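Local structure of Ketoacyl_synth_N domain-containing protein (Photorhabdus luminescens subsp. laumondii, 6SMO) at residues V7-A12 against V323-S327; T265-F269 against Q351-Q355. The protein is a ketoacyl-synthase family protein, possibly with a part in 3-oxoacyl chain synthesis, and binds a poly-oxo dodecanal chain in a pocket. All blocks are in the same frame, centred on the assembly; numbering follows the deposited sequence.

Contact 1 of 2, residues V7-A12 against V323-S327; sequences VTGVGA and VLASS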
loop_
_atom_site.group_PDB
_atom_site.type_symbol
_atom_site.label_atom_id
_atom_site.label_comp_id
_atom_site.label_asym_id
_atom_site.label_seq_id
_atom_site.Cartn_x
_atom_site.Cartn_y
_atom_site.Cartn_z
ATOM N N VAL C 7 -5.993 11.497 21.289
ATOM C CA VAL C 7 -5.822 12.472 20.168
ATOM C C VAL C 7 -5.272 13.774 20.763
ATOM O O VAL C 7 -5.937 14.330 21.660
ATOM C CB VAL C 7 -7.148 12.714 19.421
ATOM C CG1 VAL C 7 -6.961 13.608 18.203
ATOM C CG2 VAL C 7 -7.828 11.411 19.023
ATOM N N THR C 8 -4.107 14.232 20.291
ATOM C CA THR C 8 -3.393 15.438 20.798
ATOM C C THR C 8 -3.436 16.577 19.770
ATOM O O THR C 8 -3.360 17.745 20.201
ATOM C CB THR C 8 -1.953 15.096 21.198
ATOM O OG1 THR C 8 -1.351 14.348 20.139
ATOM C CG2 THR C 8 -1.881 14.312 22.489
ATOM N N GLY C 9 -3.546 16.262 18.475
ATOM C CA GLY C 9 -3.602 17.260 17.387
ATOM C C GLY C 9 -4.419 16.767 16.205
ATOM O O GLY C 9 -4.434 15.544 15.966
ATOM N N VAL C 10 -5.077 17.690 15.495
ATOM C CA VAL C 10 -5.913 17.402 14.292
ATOM C C VAL C 10 -5.672 18.492 13.241
ATOM O O VAL C 10 -5.506 19.666 13.627
ATOM C CB VAL C 10 -7.409 17.287 14.645
ATOM C CG1 VAL C 10 -7.702 16.033 15.453
ATOM C CG2 VAL C 10 -7.932 18.522 15.366
ATOM N N GLY C 11 -5.649 18.096 11.966
ATOM C CA GLY C 11 -5.541 18.992 10.800
ATOM C C GLY C 11 -6.326 18.440 9.624
ATOM O O GLY C 11 -6.302 17.209 9.427
ATOM N N ALA C 12 -7.074 19.295 8.925
ATOM C CA ALA C 12 -7.876 18.906 7.745
ATOM C C ALA C 12 -8.004 20.096 6.799
ATOM O O ALA C 12 -7.887 21.202 7.267
ATOM C CB ALA C 12 -9.238 18.496 8.205
ATOM N N VAL C 323 -11.964 14.036 13.051
ATOM C CA VAL C 323 -11.229 15.325 13.230
ATOM C C VAL C 323 -12.164 16.330 13.915
ATOM O O VAL C 323 -11.734 16.951 14.908
ATOM C CB VAL C 323 -10.686 15.855 11.886
ATOM C CG1 VAL C 323 -10.396 17.350 11.920
ATOM C CG2 VAL C 323 -9.453 15.082 11.446
ATOM N N LEU C 324 -13.393 16.471 13.404
ATOM C CA LEU C 324 -14.453 17.356 13.967
ATOM C C LEU C 324 -14.842 16.873 15.371
ATOM O O LEU C 324 -14.907 17.720 16.283
ATOM C CB LEU C 324 -15.668 17.366 13.030
ATOM C CG LEU C 324 -15.744 18.532 12.043
ATOM C CD1 LEU C 324 -14.443 18.709 11.277
ATOM C CD2 LEU C 324 -16.904 18.340 11.077
ATOM N N ALA C 325 -15.089 15.567 15.530
ATOM C CA ALA C 325 -15.533 14.926 16.793
ATOM C C ALA C 325 -14.506 15.180 17.904
ATOM O O ALA C 325 -14.931 15.408 19.054
ATOM C CB ALA C 325 -15.755 13.449 16.577
ATOM N N SER C 326 -13.211 15.141 17.570
ATOM C CA SER C 326 -12.077 15.416 18.491
ATOM C C SER C 326 -12.111 16.881 18.948
ATOM O O SER C 326 -11.838 17.130 20.139
ATOM C CB SER C 326 -10.756 15.074 17.849
ATOM O OG SER C 326 -10.679 13.686 17.558
ATOM N N SER C 327 -12.431 17.806 18.036
ATOM C CA SER C 327 -12.533 19.267 18.297
ATOM C C SER C 327 -13.734 19.561 19.205
ATOM O O SER C 327 -13.594 20.414 20.103
ATOM C CB SER C 327 -12.615 20.051 17.009
ATOM O OG SER C 327 -11.448 19.862 16.224
#
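Strand segment Val-7 to Ala-12 and helix segment Val-323 to Ser-327 run at 133° to each other, with 8.7 Å between their axes, and the backbones come nearest where the CA of Val-10 lies 5.8 Å from the CA of Val-323. This is a helix packed on the face of a mixed beta-sheet, as in the alpha/beta layers of the thiolase-like fold to which ketoacyl synthases belong. Val-7, Val-10 and Ala-12 direct their CB atoms at the helix, which answers with Val-323 and Ser-326. Val-323 swings CG1 anti to its backbone N (chi1 159°), and this methyl fits between two strand side chains, 4.0 Å from CB of Val-10 and 4.1 Å from CB of Ala-12. Val-10 divides its branches: CG1 rests on CB of Ser-326 at 4.0 Å, while CG2 turns to the next residue of the helix. Val-7 presents both methyls to the hydroxyl of Ser-326, whose OG is hydrogen-bonded to Ser-322 O within the helix, which satisfies this buried hydroxyl. Leu-225 of strand 218-229 and Val-20 of helix 20-31 extend the apolar surroundings. Ser-327 likewise turns its hydroxyl back on its own helix: OG donates to Val-323 O at 3.2 Å, tilted 26° from the carbonyl plane, and lies 3.9 Å from Val-10 CG2.

Contact 2 of 2, residues T265-F269 against Q351-Q355; sequences TAELF and QIIIQ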
loop_
_atom_site.group_PDB
_atom_site.type_symbol
_atom_site.label_atom_id
_atom_site.label_comp_id
_atom_site.label_asym_id
_atom_site.label_seq_id
_atom_site.Cartn_x
_atom_site.Cartn_y
_atom_site.Cartn_z
ATOM N N THR C 265 -21.487 -2.128 16.720
ATOM C CA THR C 265 -21.384 -0.645 16.806
ATOM C C THR C 265 -22.084 -0.164 18.085
ATOM O O THR C 265 -21.614 0.829 18.671
ATOM C CB THR C 265 -21.969 0.045 15.565
ATOM O OG1 THR C 265 -21.486 -0.625 14.400
ATOM C CG2 THR C 265 -21.610 1.512 15.488
ATOM N N ALA C 266 -23.165 -0.841 18.491
ATOM C CA ALA C 266 -23.965 -0.529 19.699
ATOM C C ALA C 266 -23.163 -0.848 20.969
ATOM O O ALA C 266 -23.432 -0.210 22.004
ATOM C CB ALA C 266 -25.272 -1.286 19.668
ATOM N N GLU C 267 -22.221 -1.795 20.891
ATOM C CA GLU C 267 -21.348 -2.211 22.026
ATOM C C GLU C 267 -20.371 -1.083 22.387
ATOM O O GLU C 267 -19.962 -1.029 23.565
ATOM C CB GLU C 267 -20.589 -3.500 21.693
ATOM C CG GLU C 267 -21.355 -4.763 22.046
ATOM C CD GLU C 267 -20.715 -6.058 21.573
ATOM O OE1 GLU C 267 -21.443 -7.063 21.452
ATOM O OE2 GLU C 267 -19.490 -6.060 21.327
ATOM N N LEU C 268 -20.011 -0.225 21.425
ATOM C CA LEU C 268 -19.057 0.906 21.619
ATOM C C LEU C 268 -19.612 1.903 22.647
ATOM O O LEU C 268 -18.794 2.536 23.343
ATOM C CB LEU C 268 -18.794 1.612 20.282
ATOM C CG LEU C 268 -17.864 0.895 19.302
ATOM C CD1 LEU C 268 -17.750 1.678 18.003
ATOM C CD2 LEU C 268 -16.484 0.676 19.905
ATOM N N PHE C 269 -20.941 2.044 22.728
ATOM C CA PHE C 269 -21.646 3.048 23.572
ATOM C C PHE C 269 -21.404 2.776 25.063
ATOM O O PHE C 269 -21.318 3.757 25.826
ATOM C CB PHE C 269 -23.144 3.075 23.251
ATOM C CG PHE C 269 -23.504 3.885 22.032
ATOM C CD1 PHE C 269 -23.564 3.296 20.778
ATOM C CD2 PHE C 269 -23.774 5.242 22.137
ATOM C CE1 PHE C 269 -23.892 4.046 19.658
ATOM C CE2 PHE C 269 -24.101 5.989 21.016
ATOM C CZ PHE C 269 -24.159 5.390 19.779
ATOM N N GLN C 351 -19.008 11.433 24.838
ATOM C CA GLN C 351 -18.596 10.359 23.891
ATOM C C GLN C 351 -19.267 10.588 22.531
ATOM O O GLN C 351 -20.501 10.745 22.504
ATOM C CB GLN C 351 -18.965 8.981 24.442
ATOM C CG GLN C 351 -18.356 7.826 23.657
ATOM C CD GLN C 351 -18.677 6.479 24.254
ATOM O OE1 GLN C 351 -19.765 6.252 24.781
ATOM N NE2 GLN C 351 -17.726 5.563 24.169
ATOM N N ILE C 352 -18.477 10.600 21.452
ATOM C CA ILE C 352 -18.969 10.647 20.041
ATOM C C ILE C 352 -18.509 9.369 19.331
ATOM O O ILE C 352 -17.292 9.095 19.333
ATOM C CB ILE C 352 -18.486 11.920 19.315
ATOM C CG1 ILE C 352 -18.980 13.189 20.015
ATOM C CG2 ILE C 352 -18.897 11.891 17.849
ATOM C CD1 ILE C 352 -18.353 14.466 19.502
ATOM N N ILE C 353 -19.458 8.623 18.756
ATOM C CA ILE C 353 -19.215 7.362 17.993
ATOM C C ILE C 353 -19.575 7.615 16.525
ATOM O O ILE C 353 -20.731 7.998 16.257
ATOM C CB ILE C 353 -20.011 6.191 18.605
ATOM C CG1 ILE C 353 -19.512 5.863 20.015
ATOM C CG2 ILE C 353 -19.976 4.965 17.702
ATOM C CD1 ILE C 353 -20.537 5.182 20.885
ATOM N N ILE C 354 -18.611 7.411 15.623
ATOM C CA ILE C 354 -18.745 7.644 14.154
ATOM C C ILE C 354 -18.812 6.284 13.452
ATOM O O ILE C 354 -18.000 5.407 13.801
ATOM C CB ILE C 354 -17.573 8.499 13.632
ATOM C CG1 ILE C 354 -17.401 9.782 14.450
ATOM C CG2 ILE C 354 -17.738 8.799 12.148
ATOM C CD1 ILE C 354 -15.964 10.197 14.633
ATOM N N GLN C 355 -19.744 6.128 12.507
ATOM C CA GLN C 355 -19.925 4.891 11.702
ATOM C C GLN C 355 -19.749 5.219 10.216
ATOM O O GLN C 355 -20.209 6.296 9.784
ATOM C CB GLN C 355 -21.303 4.274 11.950
ATOM C CG GLN C 355 -21.424 2.844 11.438
ATOM C CD GLN C 355 -22.798 2.260 11.653
ATOM O OE1 GLN C 355 -22.961 1.231 12.306
ATOM N NE2 GLN C 355 -23.806 2.918 11.103
#
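Ile-353 projects from strand 351-355 against the helical turn 265-269, sending its CD1 methyl over the face of the Phe-269 ring. The methyl sits 3.3 Å from the ring centroid and only 8° off the normal, a CH-pi contact centred on the ring. The isoleucine reaches it because CG1 stands anti to the carbonyl carbon and the chain then extends to CD1 (chi2 156°). Its other branch, CG2, meets CD1 of Leu-268 at 4.0 Å, and the two methyls thereby engage neighbouring residues of the turn. Phe-294 meets the Phe-269 ring edge-to-face.

Two glutamines flank this apolar centre along the strand, each with an extended chain beyond CG. Gln-355 places OE1 3.2 Å from OG1 of Thr-265, which donates in the carbonyl plane onto a lone pair, with a C=O...donor angle of 141°; the two side chains cross at about a right angle. NE2 of Gln-355 makes a weak hydrogen bond to Glu-286. CG2 of Thr-265 lies 3.5 Å from OE1 of Gln-355. Gln-351 reaches the backbone of Leu-268 instead, where NE2 gives its O a weak, bent hydrogen bond (3.3 Å). Ser-367 is a second, also weak, partner of that nitrogen.

Backbone bonds join strand 351-356 to strands 275-278 and 362-369. This irregular helical turn covers one face of the strand and helix 319-329 the other, consistent with the layered alpha/beta architecture of the thiolase-like fold.

Overall arrangement
Both contacts are buried, and both set helical chain against beta strands; their centres lie about 17 Å apart. The centre of contact 1 lies about 11 Å from the centre of the chain, that of contact 2 about 17 Å. Helix 319-329 lies between strands 5-13 and 351-356: it packs on the first in contact 1, while Ala-325 touches Ile-352 and Ile-354, which project from the face of strand 351-356 that turns away from segment 265-269. The chemistry differs accordingly. Small aliphatic groups and helix-bonded serines meet in contact 1, whereas contact 2 combines an aromatic CH-pi contact with a threonine-glutamine hydrogen bond and a weak glutamine-to-backbone one.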